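Side-chain contacts in uncharacterized protein (Bacteroides fragilis, PDB 3EUR), which is of unknown function but contains a thioredoxin-like domain with a CXXC sequence, consistent with, though not proof of, thiol-disulfide chemistry: residues L117-K122 with V126-A131; A31-L36 with N60-A65; E51-S56 with K91-G96; T15-L18 with V22-T25; L101-K104 with L108-L111. All blocks are in the same frame, centred on the assembly; numbering follows the deposited sequence.

Interaction 1: L117-K122 with V126-A131; sequences LYLLDK and VLLKDA
Leu119 and Leu128 lie side by side and point the same way in a beta hairpin at one edge of the thioredoxin-like sheet. Leu119 CB is 4.1 Å from Leu128 CB, and both side chains pack on Tyr139 of helix 133-141, an apolar setting that suits leucine. A classic beta bulge adds a residue here. Leu127 N and Leu128 N both donate to Leu119 O, at 2.8 and 3.1 Å, and both stay in the carbonyl plane, Leu128 N on a lone pair. Leu127 CB therefore sits only 3.3 Å from Leu119 O. Leu127 CG is anti to the carbonyl carbon (chi1 -57°), which brings Leu127 CD1 3.9 Å from Asp121 CB. On the other face of the hairpin, Leu120 and Val126 cross obliquely, CD2 of the leucine meeting CG2 of the valine. Tyr118 runs alongside Lys129 in the same direction, its CE1 3.6 Å from Lys129 CG, while Asp130 N stands above the centre of one ring face. Lysine serves here through its extended methylenes, and its NZ goes on to Lys4 O. Beside Leu117 and Ala131, a water accepts from Leu117 N and donates, at 2.6 Å, to Ala131 O.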
# COMPACT_ATOMS: atom_id res chain seq x y z
N LEU A 117 -6.53 1.82 -0.40
CA LEU A 117 -6.10 0.43 -0.34
C LEU A 117 -6.47 -0.35 -1.56
O LEU A 117 -7.58 -0.24 -2.07
CB LEU A 117 -6.73 -0.25 0.88
CG LEU A 117 -6.39 0.30 2.25
CD1 LEU A 117 -7.24 -0.42 3.31
CD2 LEU A 117 -4.91 0.14 2.57
N TYR A 118 -5.54 -1.16 -2.03
CA TYR A 118 -5.80 -2.22 -3.00
C TYR A 118 -5.37 -3.54 -2.40
O TYR A 118 -4.30 -3.62 -1.82
CB TYR A 118 -5.03 -2.03 -4.32
CG TYR A 118 -5.45 -0.88 -5.16
CD1 TYR A 118 -6.12 -1.13 -6.36
CD2 TYR A 118 -5.25 0.41 -4.78
CE1 TYR A 118 -6.54 -0.13 -7.19
CE2 TYR A 118 -5.70 1.49 -5.62
CZ TYR A 118 -6.38 1.16 -6.80
OH TYR A 118 -6.83 2.19 -7.63
N LEU A 119 -6.19 -4.58 -2.54
CA LEU A 119 -5.80 -5.93 -2.16
C LEU A 119 -5.50 -6.69 -3.42
O LEU A 119 -6.33 -6.75 -4.33
CB LEU A 119 -6.89 -6.62 -1.34
CG LEU A 119 -6.51 -8.00 -0.79
CD1 LEU A 119 -5.47 -7.94 0.25
CD2 LEU A 119 -7.77 -8.75 -0.31
N LEU A 120 -4.28 -7.24 -3.49
CA LEU A 120 -3.76 -7.92 -4.67
C LEU A 120 -3.40 -9.37 -4.33
O LEU A 120 -2.95 -9.65 -3.21
CB LEU A 120 -2.49 -7.22 -5.16
CG LEU A 120 -2.56 -5.72 -5.32
CD1 LEU A 120 -1.20 -5.15 -5.76
CD2 LEU A 120 -3.64 -5.26 -6.26
N ASP A 121 -3.61 -10.28 -5.27
CA ASP A 121 -3.22 -11.66 -5.08
C ASP A 121 -1.72 -11.84 -5.39
O ASP A 121 -0.99 -10.88 -5.60
CB ASP A 121 -4.13 -12.64 -5.86
CG ASP A 121 -3.83 -12.74 -7.34
OD1 ASP A 121 -2.88 -12.07 -7.86
OD2 ASP A 121 -4.54 -13.54 -7.97
N LYS A 122 -1.28 -13.10 -5.40
CA LYS A 122 0.14 -13.39 -5.53
C LYS A 122 0.73 -12.89 -6.83
O LYS A 122 1.93 -12.60 -6.90
CB LYS A 122 0.45 -14.87 -5.35
CG LYS A 122 -0.07 -15.78 -6.40
CD LYS A 122 0.25 -17.22 -6.15
CE LYS A 122 -0.18 -18.09 -7.30
NZ LYS A 122 0.18 -19.51 -7.08
N VAL A 126 -5.85 -7.62 -9.09
CA VAL A 126 -6.64 -6.84 -8.19
C VAL A 126 -7.82 -7.64 -7.67
O VAL A 126 -8.70 -8.02 -8.42
CB VAL A 126 -7.11 -5.51 -8.82
CG1 VAL A 126 -8.03 -4.76 -7.88
CG2 VAL A 126 -5.94 -4.67 -9.24
N LEU A 127 -7.82 -7.90 -6.37
CA LEU A 127 -8.93 -8.51 -5.63
C LEU A 127 -9.90 -7.47 -5.11
O LEU A 127 -11.12 -7.73 -5.07
CB LEU A 127 -8.40 -9.37 -4.49
CG LEU A 127 -7.43 -10.50 -4.85
CD1 LEU A 127 -6.94 -11.17 -3.60
CD2 LEU A 127 -8.06 -11.46 -5.85
N LEU A 128 -9.41 -6.34 -4.63
CA LEU A 128 -10.23 -5.22 -4.20
C LEU A 128 -9.54 -3.94 -4.66
O LEU A 128 -8.35 -3.78 -4.46
CB LEU A 128 -10.42 -5.15 -2.69
CG LEU A 128 -11.10 -6.28 -2.00
CD1 LEU A 128 -10.93 -6.16 -0.48
CD2 LEU A 128 -12.59 -6.32 -2.39
N LYS A 129 -10.29 -3.07 -5.33
CA LYS A 129 -9.85 -1.78 -5.78
C LYS A 129 -10.38 -0.67 -4.86
O LYS A 129 -11.59 -0.55 -4.72
CB LYS A 129 -10.33 -1.52 -7.23
CG LYS A 129 -10.06 -0.06 -7.65
CD LYS A 129 -10.36 0.21 -9.10
CE LYS A 129 -9.93 1.58 -9.53
NZ LYS A 129 -10.16 1.81 -11.03
N ASP A 130 -9.52 0.19 -4.33
CA ASP A 130 -9.93 1.31 -3.53
C ASP A 130 -10.96 0.90 -2.46
O ASP A 130 -12.05 1.42 -2.38
CB ASP A 130 -10.39 2.44 -4.46
CG ASP A 130 -10.76 3.62 -3.70
OD1 ASP A 130 -10.34 3.66 -2.52
OD2 ASP A 130 -11.46 4.52 -4.26
N ALA A 131 -10.57 -0.05 -1.66
CA ALA A 131 -11.39 -0.61 -0.61
C ALA A 131 -11.19 0.11 0.70
O ALA A 131 -10.09 0.54 1.01
CB ALA A 131 -11.05 -2.11 -0.46
O HOH W 1 -9.27 2.70 -0.16

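Interaction 2: A31-L36 with N60-A65; sequences AEYTLL and NGFTAA
Tyr33 and Phe62 meet as an offset edge-to-face pair that lies within a beta-alpha-beta crossover, between its first strand and the helix that leads back to the parallel strand 68-74: Tyr33 begins strand 33-38, and Phe62 lies on helix 57-64. The edge of Phe62 is turned toward the face of Tyr33, with the planes at 84° and the ring centroids 5.8 Å apart. The nearest atoms are the two CE2 carbons, 4.1 Å from Tyr33 to Phe62. Aromatic residues suit this place because the backbones are well separated, 8.9 Å between the CA atoms of Tyr33 and Phe62, and large rings can bridge the gap.

The next shell holds both rings. Leu140 of helix 133-141 touches each of them, and Phe62 also packs on Leu68 of strand 68-74 and on Lys67. Tyr33 is fixed through its backbone, which bonds to Lys67, just before strand 68-74, and to Lys69 on it. Beside it Glu32, whose carboxylate suits an exposed turn, forms a salt bridge through OE1 with Lys67 NZ. Phe62 in turn sits in the last turn of its helix, where Ala64 N donates to Asn60 O at 2.9 Å, and Ala65 N to Gly61 O at 3.1 Å.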
# COMPACT_ATOMS: atom_id res chain seq x y z
N ALA A 31 4.35 -11.99 -1.99
CA ALA A 31 3.33 -12.15 -0.95
C ALA A 31 2.15 -12.91 -1.52
O ALA A 31 1.73 -12.63 -2.65
CB ALA A 31 2.86 -10.82 -0.38
N GLU A 32 1.55 -13.81 -0.74
CA GLU A 32 0.29 -14.43 -1.18
C GLU A 32 -0.78 -13.34 -1.39
O GLU A 32 -1.55 -13.42 -2.34
CB GLU A 32 -0.17 -15.47 -0.18
CG GLU A 32 -1.41 -16.22 -0.65
CD GLU A 32 -1.94 -17.22 0.34
OE1 GLU A 32 -1.82 -16.96 1.53
OE2 GLU A 32 -2.47 -18.28 -0.10
N TYR A 33 -0.80 -12.36 -0.50
CA TYR A 33 -1.65 -11.17 -0.64
C TYR A 33 -0.78 -9.96 -0.42
O TYR A 33 -0.10 -9.87 0.63
CB TYR A 33 -2.77 -11.15 0.43
CG TYR A 33 -3.71 -12.29 0.34
CD1 TYR A 33 -4.87 -12.21 -0.42
CD2 TYR A 33 -3.48 -13.46 1.02
CE1 TYR A 33 -5.76 -13.26 -0.48
CE2 TYR A 33 -4.36 -14.51 0.96
CZ TYR A 33 -5.51 -14.43 0.22
OH TYR A 33 -6.39 -15.47 0.16
N THR A 34 -0.86 -8.97 -1.31
CA THR A 34 -0.26 -7.69 -1.07
C THR A 34 -1.37 -6.68 -0.76
O THR A 34 -2.33 -6.56 -1.53
CB THR A 34 0.57 -7.18 -2.28
OG1 THR A 34 1.66 -8.04 -2.51
CG2 THR A 34 1.06 -5.78 -2.09
N LEU A 35 -1.24 -5.97 0.36
CA LEU A 35 -2.11 -4.87 0.66
C LEU A 35 -1.36 -3.58 0.33
O LEU A 35 -0.44 -3.21 1.04
CB LEU A 35 -2.56 -4.90 2.13
CG LEU A 35 -3.62 -3.86 2.52
CD1 LEU A 35 -4.88 -3.98 1.66
CD2 LEU A 35 -3.97 -4.08 4.02
N LEU A 36 -1.69 -3.01 -0.83
CA LEU A 36 -1.07 -1.82 -1.29
C LEU A 36 -1.78 -0.61 -0.67
O LEU A 36 -2.98 -0.46 -0.82
CB LEU A 36 -1.16 -1.76 -2.83
CG LEU A 36 -0.62 -0.50 -3.51
CD1 LEU A 36 0.89 -0.39 -3.28
CD2 LEU A 36 -0.90 -0.53 -4.99
N ASN A 60 -4.08 -8.55 11.16
CA ASN A 60 -2.99 -9.05 12.02
C ASN A 60 -2.87 -10.60 11.95
O ASN A 60 -1.79 -11.15 11.99
CB ASN A 60 -3.14 -8.57 13.49
CG ASN A 60 -2.57 -7.18 13.69
OD1 ASN A 60 -3.19 -6.11 13.29
ND2 ASN A 60 -1.32 -7.18 14.08
N GLY A 61 -3.98 -11.31 11.83
CA GLY A 61 -3.91 -12.75 11.70
C GLY A 61 -3.20 -13.11 10.40
O GLY A 61 -2.36 -14.03 10.35
N PHE A 62 -3.56 -12.43 9.32
CA PHE A 62 -2.94 -12.71 8.02
C PHE A 62 -1.46 -12.29 7.95
O PHE A 62 -0.66 -12.99 7.31
CB PHE A 62 -3.73 -12.02 6.91
CG PHE A 62 -4.90 -12.86 6.40
CD1 PHE A 62 -6.07 -13.00 7.14
CD2 PHE A 62 -4.82 -13.54 5.21
CE1 PHE A 62 -7.10 -13.77 6.68
CE2 PHE A 62 -5.85 -14.28 4.74
CZ PHE A 62 -7.01 -14.43 5.51
N THR A 63 -1.12 -11.17 8.57
CA THR A 63 0.28 -10.77 8.59
C THR A 63 1.12 -11.76 9.45
O THR A 63 2.23 -12.13 9.07
CB THR A 63 0.49 -9.34 8.99
OG1 THR A 63 0.02 -9.12 10.29
CG2 THR A 63 -0.14 -8.37 8.06
N ALA A 64 0.58 -12.14 10.59
CA ALA A 64 1.31 -13.06 11.48
C ALA A 64 1.54 -14.41 10.85
O ALA A 64 2.59 -15.04 11.08
CB ALA A 64 0.58 -13.20 12.81
N ALA A 65 0.60 -14.86 10.02
CA ALA A 65 0.71 -16.12 9.31
C ALA A 65 1.56 -15.99 8.03
O ALA A 65 1.70 -16.97 7.33
CB ALA A 65 -0.68 -16.67 8.93

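Interaction 3: E51-S56 with K91-G96; sequences EGLKAS and KEWTNG
The backbones of Lys54, near the end of helix 44-55, and Trp93, just before strand 94-97, stay far apart, 10.2 Å between their CA atoms, and the indole of Trp93 fills the distance. Its six-membered ring reaches the helix: Trp93 CZ2 and CH2 are each 3.7 Å from Leu53 CB, and Leu53 CD1 adds a contact at 4.0 Å with Trp93 CH2. Lys54 crosses the indole at about a right angle, its CG 4.0 Å from Trp93 CZ2; the methylenes give the apolar touch, while NZ, at the end of the extended chain, bonds to Asp88 O.

This helix is the one that follows the first central strand of the thioredoxin-like fold and starts within the CXXC sequence; the contact joins its C-terminal end to the loop leading into strand 94-97. Leucine suits the inner position, since Leu53 also packs on Leu35 and Phe37 of strand 33-38, and Trp93 leans on Val70 of strand 68-74. The indole N-H is also used: a water lying in the ring plane accepts from Trp93 NE1 at 3.3 Å and donates to Leu53 O at 3.2 Å, both rather long bonds.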
# COMPACT_ATOMS: atom_id res chain seq x y z
N GLU A 51 -3.48 3.49 12.07
CA GLU A 51 -3.88 2.95 13.33
C GLU A 51 -4.84 1.78 13.16
O GLU A 51 -4.76 0.76 13.86
CB GLU A 51 -4.56 4.07 14.14
CG GLU A 51 -3.57 4.92 14.89
CD GLU A 51 -3.06 4.14 16.09
OE1 GLU A 51 -3.87 3.88 16.99
OE2 GLU A 51 -1.88 3.71 16.10
N GLY A 52 -5.75 1.91 12.20
CA GLY A 52 -6.69 0.86 11.90
C GLY A 52 -6.05 -0.41 11.43
O GLY A 52 -6.46 -1.53 11.81
N LEU A 53 -5.05 -0.27 10.54
CA LEU A 53 -4.33 -1.44 10.05
C LEU A 53 -3.57 -2.13 11.17
O LEU A 53 -3.58 -3.36 11.26
CB LEU A 53 -3.34 -0.99 8.95
CG LEU A 53 -3.93 -0.65 7.59
CD1 LEU A 53 -2.92 0.18 6.79
CD2 LEU A 53 -4.36 -1.92 6.84
N LYS A 54 -2.97 -1.34 12.05
CA LYS A 54 -2.24 -1.92 13.21
C LYS A 54 -3.20 -2.67 14.15
O LYS A 54 -2.84 -3.69 14.74
CB LYS A 54 -1.52 -0.83 13.99
CG LYS A 54 -0.38 -0.24 13.30
CD LYS A 54 0.21 0.94 14.14
CE LYS A 54 1.47 1.49 13.59
NZ LYS A 54 1.98 2.58 14.42
N ALA A 55 -4.43 -2.17 14.30
CA ALA A 55 -5.37 -2.70 15.31
C ALA A 55 -6.16 -3.88 14.79
O ALA A 55 -6.65 -4.69 15.58
CB ALA A 55 -6.38 -1.63 15.74
N SER A 56 -6.30 -4.03 13.49
CA SER A 56 -7.26 -4.97 12.90
C SER A 56 -6.95 -6.43 13.27
O SER A 56 -5.91 -6.96 12.87
CB SER A 56 -7.21 -4.88 11.39
OG SER A 56 -7.94 -5.91 10.79
N LYS A 91 6.92 -1.33 11.58
CA LYS A 91 8.23 -1.70 11.03
C LYS A 91 8.17 -2.89 10.09
O LYS A 91 8.95 -3.00 9.14
CB LYS A 91 9.25 -1.98 12.17
CG LYS A 91 8.96 -3.25 12.96
CD LYS A 91 9.98 -3.51 14.11
CE LYS A 91 9.25 -3.87 15.41
NZ LYS A 91 10.11 -3.64 16.58
N GLU A 92 7.22 -3.78 10.34
CA GLU A 92 7.03 -4.98 9.53
C GLU A 92 6.59 -4.66 8.11
O GLU A 92 6.87 -5.42 7.19
CB GLU A 92 6.03 -5.92 10.20
CG GLU A 92 6.49 -6.49 11.53
CD GLU A 92 6.54 -5.43 12.62
OE1 GLU A 92 5.84 -4.41 12.49
OE2 GLU A 92 7.28 -5.64 13.61
N TRP A 93 5.90 -3.53 7.93
CA TRP A 93 5.41 -3.18 6.61
C TRP A 93 6.60 -2.75 5.74
O TRP A 93 7.67 -2.40 6.28
CB TRP A 93 4.40 -2.03 6.70
CG TRP A 93 3.22 -2.30 7.59
CD1 TRP A 93 2.81 -3.50 8.12
CD2 TRP A 93 2.29 -1.32 8.03
NE1 TRP A 93 1.69 -3.29 8.87
CE2 TRP A 93 1.34 -1.98 8.84
CE3 TRP A 93 2.18 0.06 7.85
CZ2 TRP A 93 0.31 -1.30 9.50
CZ3 TRP A 93 1.15 0.71 8.48
CH2 TRP A 93 0.24 0.02 9.30
N THR A 94 6.39 -2.77 4.43
CA THR A 94 7.39 -2.29 3.48
C THR A 94 6.95 -0.89 3.08
O THR A 94 5.90 -0.73 2.48
CB THR A 94 7.49 -3.23 2.31
OG1 THR A 94 7.84 -4.55 2.78
CG2 THR A 94 8.57 -2.72 1.32
N ASN A 95 7.73 0.12 3.48
CA ASN A 95 7.31 1.50 3.41
C ASN A 95 8.22 2.25 2.43
O ASN A 95 9.37 2.46 2.73
CB ASN A 95 7.37 2.06 4.85
CG ASN A 95 6.50 1.21 5.86
OD1 ASN A 95 5.29 1.04 5.60
ND2 ASN A 95 7.10 0.73 7.03
N GLY A 96 7.71 2.61 1.26
CA GLY A 96 8.51 3.24 0.25
C GLY A 96 7.90 4.50 -0.32
O GLY A 96 6.75 4.83 -0.07
O HOH W 2 -0.59 -4.32 11.00

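Interaction 4: T15-L18 with V22-T25; sequences TYTL and VKGT
Tyr16 and Gly24 face each other in the beta hairpin of strands 15-18 and 23-25, an antiparallel pair at the edge of the sheet in which 23-25 is the outermost strand. Backbone bonds come first. Tyr16 N donates to Gly24 O at 2.8 Å and Gly24 N returns a bond to Tyr16 O at 3.0 Å, making this the hydrogen-bonded pair. Beyond it Leu18 N reaches Val22 O in a nearly straight bond (170°).

The aromatic contact lies on the same pair. With CG between the backbone N and the carbonyl carbon (chi1 64°), the Tyr16 ring swings across onto the neighbouring strand and spreads over Gly24. Gly24 CA makes a CH-pi contact 4.1 Å from the centroid of the Tyr16 ring, 20° off the normal. Glycine suits the place because it has no side chain, and the ring can lie directly on its backbone.

Apolar contact is slight: Leu18 and Val22 run alongside each other, with CD1 of Leu18 4.0 Å from Val22 CG1. Thr15, Thr17, Lys23 and Thr25 share the other face. Lys23 bends at chi2, and Lys23 NZ donates to Thr17 OG1 at 2.9 Å; lysine has the length to curl back to the short threonine hydroxyl beside it. At the phenol end one water joins the two strands, lying 2.6 Å from Tyr16 OH and donating to Thr25 O at 2.8 Å.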
# COMPACT_ATOMS: atom_id res chain seq x y z
N THR A 15 8.23 1.37 -9.32
CA THR A 15 9.41 1.27 -8.49
C THR A 15 9.27 2.11 -7.22
O THR A 15 8.91 3.28 -7.26
CB THR A 15 10.67 1.73 -9.23
OG1 THR A 15 10.88 0.88 -10.34
CG2 THR A 15 11.92 1.67 -8.32
N TYR A 16 9.52 1.51 -6.09
CA TYR A 16 9.57 2.18 -4.82
C TYR A 16 10.99 2.23 -4.29
O TYR A 16 11.81 1.37 -4.64
CB TYR A 16 8.62 1.54 -3.80
CG TYR A 16 8.92 0.14 -3.41
CD1 TYR A 16 9.85 -0.15 -2.46
CD2 TYR A 16 8.29 -0.94 -4.04
CE1 TYR A 16 10.15 -1.45 -2.12
CE2 TYR A 16 8.60 -2.22 -3.71
CZ TYR A 16 9.53 -2.48 -2.75
OH TYR A 16 9.84 -3.78 -2.43
N THR A 17 11.24 3.23 -3.48
CA THR A 17 12.52 3.39 -2.80
C THR A 17 12.26 3.36 -1.30
O THR A 17 11.37 4.05 -0.79
CB THR A 17 13.17 4.73 -3.20
OG1 THR A 17 13.30 4.80 -4.62
CG2 THR A 17 14.52 4.91 -2.60
N LEU A 18 13.03 2.56 -0.56
CA LEU A 18 12.92 2.51 0.89
C LEU A 18 13.76 3.61 1.51
O LEU A 18 14.59 4.25 0.82
CB LEU A 18 13.36 1.15 1.43
CG LEU A 18 12.67 -0.07 0.85
CD1 LEU A 18 13.24 -1.36 1.44
CD2 LEU A 18 11.15 0.03 1.11
N VAL A 22 17.26 1.27 -0.78
CA VAL A 22 17.00 0.08 -1.56
C VAL A 22 15.79 0.34 -2.52
O VAL A 22 14.80 0.97 -2.12
CB VAL A 22 16.72 -1.06 -0.59
CG1 VAL A 22 16.06 -2.25 -1.30
CG2 VAL A 22 18.03 -1.46 0.12
N LYS A 23 15.90 -0.16 -3.75
CA LYS A 23 14.84 -0.09 -4.78
C LYS A 23 14.17 -1.44 -4.96
O LYS A 23 14.86 -2.47 -5.00
CB LYS A 23 15.38 0.24 -6.18
CG LYS A 23 16.36 1.32 -6.30
CD LYS A 23 15.60 2.61 -6.30
CE LYS A 23 16.48 3.82 -6.31
NZ LYS A 23 15.66 5.04 -6.20
N GLY A 24 12.87 -1.42 -5.17
CA GLY A 24 12.14 -2.60 -5.57
C GLY A 24 10.93 -2.22 -6.34
O GLY A 24 10.65 -1.04 -6.48
N THR A 25 10.28 -3.20 -6.93
CA THR A 25 9.09 -2.95 -7.68
C THR A 25 7.91 -3.71 -7.11
O THR A 25 8.04 -4.74 -6.45
CB THR A 25 9.24 -3.30 -9.18
OG1 THR A 25 9.23 -4.72 -9.29
CG2 THR A 25 10.54 -2.69 -9.78
O HOH W 3 9.77 -5.56 -4.38

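Interaction 5: L101-K104 with L108-L111; sequences LVIK and LYDL
Ile103 and Leu108 tie the short helix 102-105 to the chain folding back after it, on the way to strand 116-120 of the thioredoxin-like fold. Leu108 N donates to Ile103 O at 2.9 Å, on a lone pair of the carbonyl. This bond, from residue i+5 to residue i, turns the chain back on the helix.

The tight side centres on Ile103, a branched residue able to serve several neighbours at once. Ile103 CG2, anti to the backbone N, meets Tyr109 CB at 4.0 Å and Leu111 CD2 at 4.1 Å, while Leu108 packs against the isoleucine backbone, its CG 4.0 Å from Ile103 CA. The Tyr109 ring runs on into the core to touch Leu36 and Ile38 of strand 33-38, and its OH bonds to Leu12 O. At the start of the helix the carboxylate of Asp98 accepts from both Val102 N and Ile103 N, which fixes the first turn of the helix.

Toward the outside the packing thins. The Val102 side chain touches Leu108 CD1 through CG1, at 4.0 Å. Lys104 sets out away from the turn and suits this partly exposed side because its chain bends onward to place NZ in salt bridges with Glu77 and Asp76. What it leaves for the turn is one methylene, Lys104 CG, 3.8 Å from Leu111 CD1.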
# COMPACT_ATOMS: atom_id res chain seq x y z
N LEU A 101 8.41 10.03 -9.12
CA LEU A 101 7.02 10.48 -9.28
C LEU A 101 6.32 9.87 -10.49
O LEU A 101 5.54 10.52 -11.20
CB LEU A 101 6.96 12.01 -9.34
CG LEU A 101 7.66 12.69 -8.17
CD1 LEU A 101 7.70 14.22 -8.44
CD2 LEU A 101 7.00 12.38 -6.82
N VAL A 102 6.57 8.61 -10.74
CA VAL A 102 6.02 7.90 -11.87
C VAL A 102 4.51 7.68 -11.76
O VAL A 102 3.78 7.84 -12.73
CB VAL A 102 6.82 6.63 -12.14
CG1 VAL A 102 6.26 5.91 -13.31
CG2 VAL A 102 8.33 6.94 -12.36
N ILE A 103 4.05 7.31 -10.58
CA ILE A 103 2.63 7.08 -10.41
C ILE A 103 1.83 8.34 -10.77
O ILE A 103 0.85 8.25 -11.51
CB ILE A 103 2.29 6.59 -8.98
CG1 ILE A 103 2.89 5.20 -8.70
CG2 ILE A 103 0.79 6.60 -8.78
CD1 ILE A 103 2.91 4.81 -7.24
N LYS A 104 2.29 9.49 -10.29
CA LYS A 104 1.64 10.75 -10.66
C LYS A 104 1.84 11.07 -12.12
O LYS A 104 0.87 11.35 -12.86
CB LYS A 104 2.33 11.87 -9.93
CG LYS A 104 1.92 12.01 -8.59
CD LYS A 104 2.63 13.25 -7.88
CE LYS A 104 1.73 14.39 -7.71
NZ LYS A 104 2.00 15.08 -6.39
N LEU A 108 -0.69 6.38 -13.09
CA LEU A 108 -0.80 4.92 -12.96
C LEU A 108 -1.90 4.46 -12.00
O LEU A 108 -2.46 3.38 -12.20
CB LEU A 108 0.52 4.34 -12.48
CG LEU A 108 1.74 4.52 -13.37
CD1 LEU A 108 2.93 3.79 -12.78
CD2 LEU A 108 1.39 4.05 -14.80
N TYR A 109 -2.18 5.27 -10.98
CA TYR A 109 -3.20 5.03 -9.98
C TYR A 109 -3.94 6.35 -9.75
O TYR A 109 -3.36 7.41 -9.79
CB TYR A 109 -2.63 4.56 -8.62
CG TYR A 109 -2.07 3.15 -8.63
CD1 TYR A 109 -2.78 2.08 -8.14
CD2 TYR A 109 -0.83 2.89 -9.17
CE1 TYR A 109 -2.28 0.80 -8.19
CE2 TYR A 109 -0.33 1.62 -9.25
CZ TYR A 109 -1.05 0.56 -8.75
OH TYR A 109 -0.57 -0.72 -8.79
N ASP A 110 -5.22 6.26 -9.48
CA ASP A 110 -6.05 7.41 -9.10
C ASP A 110 -5.66 7.81 -7.69
O ASP A 110 -5.82 7.02 -6.77
CB ASP A 110 -7.51 7.00 -9.16
CG ASP A 110 -8.48 8.11 -8.83
OD1 ASP A 110 -8.09 9.25 -8.54
OD2 ASP A 110 -9.69 7.81 -8.86
N LEU A 111 -5.16 9.04 -7.52
CA LEU A 111 -4.68 9.54 -6.27
C LEU A 111 -5.65 10.53 -5.60
O LEU A 111 -5.33 11.11 -4.58
CB LEU A 111 -3.31 10.19 -6.46
CG LEU A 111 -2.22 9.29 -7.01
CD1 LEU A 111 -0.93 10.06 -7.12
CD2 LEU A 111 -2.04 8.04 -6.15

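How the interactions relate
From the N terminus, interaction 4 closes first, a tight hairpin at one edge of the sheet. Interaction 2 then opens at strand 33-38, and interaction 3 opens at 51-56 before interaction 2 closes at 60-65; the two cross, and Leu35 CD2 packs on Leu53 CD2. Interaction 3 closes at 91-96, where Thr94 and Asn95 meet Leu18 of interaction 4 on the neighbouring strand. Interactions 5 and 1 follow in series, each closing a short turn. Their tyrosines, Tyr109 and Tyr118, stack edge-to-face, and strand 116-120 pairs with strand 33-38 of interaction 2. Together, hairpins finish both sheet edges, while the crossing pair ties helices 44-55 and 57-64 to strand 33-38 and the loop before strand 94-97.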